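PDB 2AU3: DNA primase from Aquifex aeolicus, which synthesises the short RNA primers that DNA polymerase extends during DNA replication, using single-stranded DNA as template. Local coordinates for residues 153-158 and 179-184; 170-175 and 183-188; 189-194 and 214-219. All coordinates share one frame; numbering follows the deposited sequence.

Overall arrangement
All three contacts lie in the N-terminal part of the primase catalytic core. Contacts 1 and 2 share D183 and L184, and their centres are about 8 Å apart. The first sets helix 151-161 against strand 182-183; the second pairs that strand with 173-174 and continues into the following turns. Contact 3, whose centre is about 17 Å from that of contact 1, belongs to the neighbouring four-stranded sheet. N172 OD1 and S219 OG, 2.7 Å apart, bridge contacts 2 and 3. Contact 1 is buried van der Waals packing, contact 2 a partly buried strand pair with backbone and turn hydrogen bonds, and contact 3 partly buried side-chain packing between strands that are not direct neighbours.

Contact 1 of 3, residues 153-158 and 179-184; sequences ALVKVL and GVYRDL
L154 and V155, successive residues of helix 151-161, each press one methyl against strand 182-183 and the residues leading into it. L154 CD2 meets the carboxylate of D183, 3.5 Å from OD2 and also 3.5 Å from CG, the two side chains crossing at about a right angle. The next residue, V155, packs its CG2 on the CB of Y181 at 3.6 Å and reaches ring atom CD2 of Y181 at 4.0 Å. The approach to that ring is oblique. No hydrogen bond crosses the contact, and the 158 Å² buried by the two segments comes from these two pairs.

The torsions explain which branches do the touching. V155 has chi1 160°, which puts CG2 beside the backbone N and turns it to Y181. In D183, CG is anti to the backbone N (chi1 -174°), and this brings the carboxylate up to the leucine methyl. The carboxylate of D183 has a partner on another helix: its OD2 is hydrogen-bonded to Y116 OH of helix 101-122, while the backbone N of D183 is hydrogen-bonded to S151 OG at the start of helix 151-161.

Around these two pairs, helix 101-122 touches L154 through V112 and F115. L164 and L168 of helix 164-168 pack on Y181, and L173 of strand 173-174 touches both L154 and Y181, so the helix rests on a small two-stranded sheet.

Contact 2 of 3, residues 170-175 and 183-188; sequences TKNLLS and DLFLRR
L173 and D183 form a non-hydrogen-bonded antiparallel pair, their CA atoms 4.9 Å apart, in the two-stranded sheet made by 173-174 and 182-183. The strands follow each other in the chain, giving a beta-hairpin with a long connection. An ST turn precedes the first strand and an Asx turn begins at D183, the last residue of the second.

Among the polar interactions, L184 N donates to N172 O at 3.2 Å, with an N-H...O angle of 159°. In the Asx turn, D183 OD1 accepts from F185 N at 2.9 Å, met well above the carboxylate plane, the other oxygen being held by Y116 OH. The same residue starts a type I turn, in which L186 N donates to D183 O. A leucine in place of D183 would probably leave F185 N and the Y116 hydroxyl without their mate and make the turn after the strand less firmly fixed. In the ST turn, T170 OG1 accepts from N172 N at 3.3 Å.

Leucine methyls pack across the pair. L173 CD1 lies 3.9 Å from D183 CA, and L174 CD1 touches L184 CD1 at 4.0 Å. L184 has CG anti to its N (chi1 177°), which sends CD1 to L174 and CD2 toward K171 O, in the loop before the strand.

The remaining meeting is between an amide and a ring. N172 OD1, which is hydrogen-bonded to S219 OG, lies at the edge of the F185 ring, 3.5 Å from CE2 of F185, with amide and ring planes 56° apart.

Contact 3 of 3, residues 189-194 and 214-219; sequences VVIPIK and PKYINS
I191 and I193, two residues apart on strand 188-194, send side chains from one face of the strand to meet Y216 and N218 of strand 216-218. The segments bury 122 Å², and no hydrogen bond crosses between them.

The strand geometry comes first. The axes of 189-194 and 216-218 approach to 9.2 Å, far more than the spacing of adjacent strands, and their directions differ by 37°. They are second neighbours, with strand 200-207 between them and antiparallel to both. I191 pairs with G204 of that strand, and I193 with I201 and G202, through backbone hydrogen bonds. The meeting therefore spans the middle strand and depends on side chains long enough to reach over it.

Van der Waals contact is carried by the two CD1 methyls. I191 CD1 comes to the edge of the Y216 ring, near its plane, 4.4 Å from CE1 of Y216. I193 CD1 is 4.3 Å from Y216 OH and also packs against the N218 amide, crossing that side chain at about a right angle. An extended chain (chi2 180°) takes this methyl out to both partners.

Beyond the two strands, the Y216 ring meets that of Y253, their planes at about 20°, and F225 and L271 touch I193.

The arrangement is cross-strand packing over an antiparallel sheet of the primase core. The side chain of Y216 is about 11 Å from that of E251, a predicted ligand of a catalytic magnesium, which probably places this edge of the sheet near the Toprim active site.

Contact 1 of 3, residues 153-158 and 179-184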
# COMPACT_ATOMS: atom_id res chain seq x y z
N ALA A 153 18.67 18.42 -4.93
CA ALA A 153 17.42 19.01 -4.43
C ALA A 153 16.95 18.28 -3.16
O ALA A 153 16.59 18.92 -2.17
CB ALA A 153 16.33 18.96 -5.51
N LEU A 154 16.94 16.95 -3.20
CA LEU A 154 16.55 16.12 -2.04
C LEU A 154 17.48 16.39 -0.85
O LEU A 154 17.02 16.57 0.28
CB LEU A 154 16.59 14.62 -2.43
CG LEU A 154 16.39 13.53 -1.36
CD1 LEU A 154 15.15 13.75 -0.50
CD2 LEU A 154 16.32 12.16 -1.99
N VAL A 155 18.79 16.37 -1.10
CA VAL A 155 19.77 16.57 -0.02
C VAL A 155 19.58 17.94 0.65
O VAL A 155 19.60 18.05 1.87
CB VAL A 155 21.22 16.40 -0.54
CG1 VAL A 155 22.22 17.07 0.41
CG2 VAL A 155 21.55 14.94 -0.73
N LYS A 156 19.35 18.97 -0.17
CA LYS A 156 19.11 20.31 0.35
C LYS A 156 17.89 20.37 1.29
O LYS A 156 17.95 21.02 2.34
CB LYS A 156 18.95 21.31 -0.81
CG LYS A 156 18.92 22.78 -0.39
CD LYS A 156 18.47 23.67 -1.57
CE LYS A 156 17.69 24.89 -1.10
NZ LYS A 156 16.18 24.76 -1.29
N VAL A 157 16.80 19.70 0.93
CA VAL A 157 15.63 19.72 1.83
C VAL A 157 15.92 18.98 3.11
O VAL A 157 15.46 19.37 4.18
CB VAL A 157 14.29 19.23 1.19
CG1 VAL A 157 14.14 19.62 -0.26
CG2 VAL A 157 14.07 17.75 1.42
N LEU A 158 16.69 17.90 3.01
CA LEU A 158 17.03 17.09 4.16
C LEU A 158 17.90 17.90 5.13
O LEU A 158 17.59 18.00 6.32
CB LEU A 158 17.79 15.84 3.69
CG LEU A 158 17.11 14.46 3.72
CD1 LEU A 158 15.60 14.53 3.93
CD2 LEU A 158 17.49 13.59 2.51
N GLY A 179 30.57 12.59 1.76
CA GLY A 179 29.70 13.75 1.89
C GLY A 179 29.02 14.18 0.60
O GLY A 179 28.65 15.35 0.46
N VAL A 180 28.88 13.27 -0.35
CA VAL A 180 28.07 13.51 -1.55
C VAL A 180 27.07 12.37 -1.72
O VAL A 180 27.42 11.21 -1.48
CB VAL A 180 28.92 13.64 -2.83
CG1 VAL A 180 28.02 13.79 -4.06
CG2 VAL A 180 29.89 14.84 -2.72
N TYR A 181 25.85 12.70 -2.14
CA TYR A 181 24.76 11.74 -2.12
C TYR A 181 24.03 11.59 -3.46
O TYR A 181 23.86 12.56 -4.22
CB TYR A 181 23.78 12.07 -0.98
CG TYR A 181 24.46 12.12 0.37
CD1 TYR A 181 24.76 10.95 1.07
CD2 TYR A 181 24.86 13.34 0.92
CE1 TYR A 181 25.41 11.00 2.30
CE2 TYR A 181 25.52 13.39 2.15
CZ TYR A 181 25.78 12.21 2.84
OH TYR A 181 26.43 12.24 4.06
N ARG A 182 23.64 10.36 -3.75
CA ARG A 182 22.78 10.08 -4.88
C ARG A 182 21.52 9.34 -4.42
O ARG A 182 21.59 8.33 -3.73
CB ARG A 182 23.52 9.28 -5.95
CG ARG A 182 22.72 9.10 -7.23
CD ARG A 182 23.53 8.50 -8.36
NE ARG A 182 23.42 7.05 -8.39
CZ ARG A 182 24.40 6.21 -8.14
NH1 ARG A 182 25.61 6.66 -7.82
NH2 ARG A 182 24.18 4.90 -8.20
N ASP A 183 20.38 9.88 -4.81
CA ASP A 183 19.10 9.32 -4.47
C ASP A 183 18.99 7.96 -5.13
O ASP A 183 19.15 7.84 -6.34
CB ASP A 183 18.01 10.23 -5.04
CG ASP A 183 16.61 9.82 -4.64
OD1 ASP A 183 16.42 8.76 -3.99
OD2 ASP A 183 15.62 10.51 -4.94
N LEU A 184 18.70 6.94 -4.34
CA LEU A 184 18.48 5.61 -4.88
C LEU A 184 17.38 5.59 -5.98
O LEU A 184 17.47 4.85 -6.96
CB LEU A 184 18.09 4.65 -3.74
CG LEU A 184 17.73 3.20 -4.08
CD1 LEU A 184 18.95 2.46 -4.64
CD2 LEU A 184 17.14 2.47 -2.86

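Contact 2 of 3, residues 170-175 and 183-188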
# COMPACT_ATOMS: atom_id res chain seq x y z
N THR A 170 17.82 4.90 6.46
CA THR A 170 16.87 4.16 5.59
C THR A 170 17.55 3.44 4.43
O THR A 170 16.96 2.54 3.84
CB THR A 170 15.78 5.07 5.01
OG1 THR A 170 16.39 6.08 4.19
CG2 THR A 170 15.04 5.85 6.12
N LYS A 171 18.76 3.88 4.11
CA LYS A 171 19.51 3.41 2.93
C LYS A 171 18.86 3.79 1.59
O LYS A 171 19.14 3.17 0.55
CB LYS A 171 19.81 1.90 3.01
CG LYS A 171 20.70 1.53 4.20
CD LYS A 171 19.92 0.74 5.21
CE LYS A 171 20.57 -0.60 5.48
NZ LYS A 171 19.63 -1.70 5.12
N ASN A 172 18.00 4.80 1.62
CA ASN A 172 17.38 5.32 0.41
C ASN A 172 18.28 6.33 -0.27
O ASN A 172 17.91 6.91 -1.29
CB ASN A 172 16.01 5.92 0.71
CG ASN A 172 15.00 4.88 1.10
OD1 ASN A 172 14.98 3.78 0.54
ND2 ASN A 172 14.17 5.20 2.07
N LEU A 173 19.45 6.54 0.33
CA LEU A 173 20.48 7.45 -0.18
C LEU A 173 21.81 6.73 -0.31
O LEU A 173 22.32 6.15 0.65
CB LEU A 173 20.65 8.60 0.80
CG LEU A 173 20.55 10.00 0.23
CD1 LEU A 173 19.32 10.09 -0.63
CD2 LEU A 173 20.54 11.02 1.36
N LEU A 174 22.39 6.77 -1.51
CA LEU A 174 23.73 6.28 -1.76
C LEU A 174 24.75 7.40 -1.52
O LEU A 174 24.43 8.59 -1.67
CB LEU A 174 23.84 5.78 -3.20
CG LEU A 174 23.03 4.54 -3.59
CD1 LEU A 174 22.26 4.78 -4.88
CD2 LEU A 174 23.95 3.34 -3.74
N SER A 175 25.98 7.02 -1.14
CA SER A 175 27.11 7.94 -1.12
C SER A 175 28.25 7.42 -2.00
O SER A 175 29.00 6.53 -1.60
CB SER A 175 27.61 8.18 0.31
OG SER A 175 28.28 9.42 0.39
N ASP A 183 20.38 9.88 -4.81
CA ASP A 183 19.10 9.32 -4.47
C ASP A 183 18.99 7.96 -5.13
O ASP A 183 19.15 7.84 -6.34
CB ASP A 183 18.01 10.23 -5.04
CG ASP A 183 16.61 9.82 -4.64
OD1 ASP A 183 16.42 8.76 -3.99
OD2 ASP A 183 15.62 10.51 -4.94
N LEU A 184 18.70 6.94 -4.34
CA LEU A 184 18.48 5.61 -4.88
C LEU A 184 17.38 5.59 -5.98
O LEU A 184 17.47 4.85 -6.96
CB LEU A 184 18.09 4.65 -3.74
CG LEU A 184 17.73 3.20 -4.08
CD1 LEU A 184 18.95 2.46 -4.64
CD2 LEU A 184 17.14 2.47 -2.86
N PHE A 185 16.39 6.45 -5.82
CA PHE A 185 15.23 6.49 -6.70
C PHE A 185 15.33 7.51 -7.83
O PHE A 185 14.36 7.72 -8.57
CB PHE A 185 13.98 6.75 -5.86
CG PHE A 185 13.73 5.68 -4.88
CD1 PHE A 185 13.15 4.48 -5.28
CD2 PHE A 185 14.13 5.81 -3.56
CE1 PHE A 185 12.94 3.46 -4.38
CE2 PHE A 185 13.92 4.78 -2.63
CZ PHE A 185 13.33 3.61 -3.05
N LEU A 186 16.50 8.13 -7.98
CA LEU A 186 16.72 9.18 -8.98
C LEU A 186 16.06 8.87 -10.33
O LEU A 186 16.24 7.79 -10.87
CB LEU A 186 18.22 9.46 -9.18
CG LEU A 186 18.58 10.66 -10.06
CD1 LEU A 186 18.03 11.96 -9.45
CD2 LEU A 186 20.11 10.75 -10.18
N ARG A 187 15.25 9.81 -10.82
CA ARG A 187 14.65 9.72 -12.15
C ARG A 187 13.47 8.76 -12.24
O ARG A 187 12.97 8.51 -13.30
CB ARG A 187 15.73 9.37 -13.19
CG ARG A 187 15.53 9.96 -14.58
CD ARG A 187 15.55 11.49 -14.65
NE ARG A 187 16.84 12.05 -14.23
CZ ARG A 187 16.97 13.13 -13.47
NH1 ARG A 187 15.90 13.78 -13.04
NH2 ARG A 187 18.17 13.55 -13.13
N ARG A 188 13.02 8.22 -11.11
CA ARG A 188 11.92 7.26 -11.11
C ARG A 188 10.64 7.89 -10.63
O ARG A 188 10.66 8.84 -9.85
CB ARG A 188 12.23 6.05 -10.21
CG ARG A 188 13.42 5.23 -10.66
CD ARG A 188 13.74 4.04 -9.76
NE ARG A 188 14.88 3.35 -10.36
CZ ARG A 188 14.81 2.21 -11.02
NH1 ARG A 188 13.65 1.56 -11.11
NH2 ARG A 188 15.91 1.72 -11.59

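Contact 3 of 3, residues 189-194 and 214-219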
# COMPACT_ATOMS: atom_id res chain seq x y z
N VAL A 189 9.51 7.34 -11.08
CA VAL A 189 8.22 7.65 -10.48
C VAL A 189 8.22 6.88 -9.17
O VAL A 189 8.56 5.72 -9.14
CB VAL A 189 7.05 7.25 -11.41
CG1 VAL A 189 5.68 7.13 -10.62
CG2 VAL A 189 6.94 8.28 -12.59
N VAL A 190 7.92 7.58 -8.08
CA VAL A 190 8.06 7.04 -6.77
C VAL A 190 6.69 6.64 -6.25
O VAL A 190 5.73 7.41 -6.37
CB VAL A 190 8.70 8.06 -5.81
CG1 VAL A 190 8.66 7.56 -4.40
CG2 VAL A 190 10.18 8.37 -6.22
N ILE A 191 6.61 5.44 -5.69
CA ILE A 191 5.38 4.96 -5.08
C ILE A 191 5.68 4.69 -3.61
O ILE A 191 6.37 3.72 -3.27
CB ILE A 191 4.89 3.65 -5.79
CG1 ILE A 191 4.82 3.84 -7.31
CG2 ILE A 191 3.53 3.22 -5.26
CD1 ILE A 191 6.02 3.21 -8.07
N PRO A 192 5.22 5.58 -2.74
CA PRO A 192 5.47 5.44 -1.31
C PRO A 192 4.88 4.15 -0.79
O PRO A 192 3.78 3.76 -1.19
CB PRO A 192 4.73 6.63 -0.72
CG PRO A 192 4.82 7.66 -1.83
CD PRO A 192 4.47 6.82 -3.04
N ILE A 193 5.62 3.51 0.10
CA ILE A 193 5.19 2.28 0.75
C ILE A 193 4.86 2.64 2.18
O ILE A 193 5.70 3.20 2.89
CB ILE A 193 6.31 1.24 0.70
CG1 ILE A 193 6.65 0.89 -0.76
CG2 ILE A 193 5.91 0.02 1.51
CD1 ILE A 193 7.77 -0.14 -0.94
N LYS A 194 3.61 2.36 2.57
CA LYS A 194 3.11 2.68 3.91
C LYS A 194 2.88 1.43 4.72
O LYS A 194 2.45 0.41 4.17
CB LYS A 194 1.79 3.47 3.84
CG LYS A 194 1.95 4.82 3.14
CD LYS A 194 0.66 5.61 3.02
CE LYS A 194 0.90 6.89 2.20
NZ LYS A 194 -0.17 7.90 2.43
N PRO A 214 17.15 -2.17 -13.00
CA PRO A 214 15.83 -2.80 -12.97
C PRO A 214 14.74 -1.78 -13.19
O PRO A 214 14.89 -0.60 -12.84
CB PRO A 214 15.75 -3.38 -11.55
CG PRO A 214 17.16 -3.60 -11.17
CD PRO A 214 17.90 -2.43 -11.75
N LYS A 215 13.64 -2.24 -13.77
CA LYS A 215 12.52 -1.36 -14.06
C LYS A 215 11.89 -0.89 -12.74
O LYS A 215 11.37 0.22 -12.68
CB LYS A 215 11.46 -2.08 -14.92
CG LYS A 215 11.69 -1.99 -16.44
CD LYS A 215 10.71 -2.90 -17.17
CE LYS A 215 11.31 -3.57 -18.42
NZ LYS A 215 10.52 -4.82 -18.77
N TYR A 216 11.94 -1.74 -11.72
CA TYR A 216 11.38 -1.44 -10.40
C TYR A 216 12.37 -1.73 -9.28
O TYR A 216 12.98 -2.81 -9.24
CB TYR A 216 10.08 -2.22 -10.18
CG TYR A 216 9.42 -1.96 -8.85
CD1 TYR A 216 8.63 -0.83 -8.64
CD2 TYR A 216 9.58 -2.86 -7.78
CE1 TYR A 216 8.03 -0.59 -7.40
CE2 TYR A 216 8.98 -2.62 -6.54
CZ TYR A 216 8.20 -1.49 -6.37
OH TYR A 216 7.61 -1.26 -5.14
N ILE A 217 12.52 -0.78 -8.37
CA ILE A 217 13.30 -1.03 -7.16
C ILE A 217 12.53 -0.61 -5.90
O ILE A 217 11.63 0.25 -5.96
CB ILE A 217 14.69 -0.38 -7.21
CG1 ILE A 217 14.56 1.14 -7.31
CG2 ILE A 217 15.53 -0.95 -8.38
CD1 ILE A 217 15.88 1.86 -7.28
N ASN A 218 12.88 -1.21 -4.77
CA ASN A 218 12.32 -0.85 -3.47
C ASN A 218 13.43 -0.34 -2.60
O ASN A 218 14.61 -0.62 -2.86
CB ASN A 218 11.79 -2.09 -2.76
CG ASN A 218 10.56 -2.62 -3.37
OD1 ASN A 218 9.58 -1.88 -3.55
ND2 ASN A 218 10.56 -3.91 -3.68
N SER A 219 13.06 0.36 -1.54
CA SER A 219 13.95 0.60 -0.44
C SER A 219 14.58 -0.74 0.02
O SER A 219 13.93 -1.77 0.00
CB SER A 219 13.17 1.25 0.70
OG SER A 219 12.64 2.50 0.27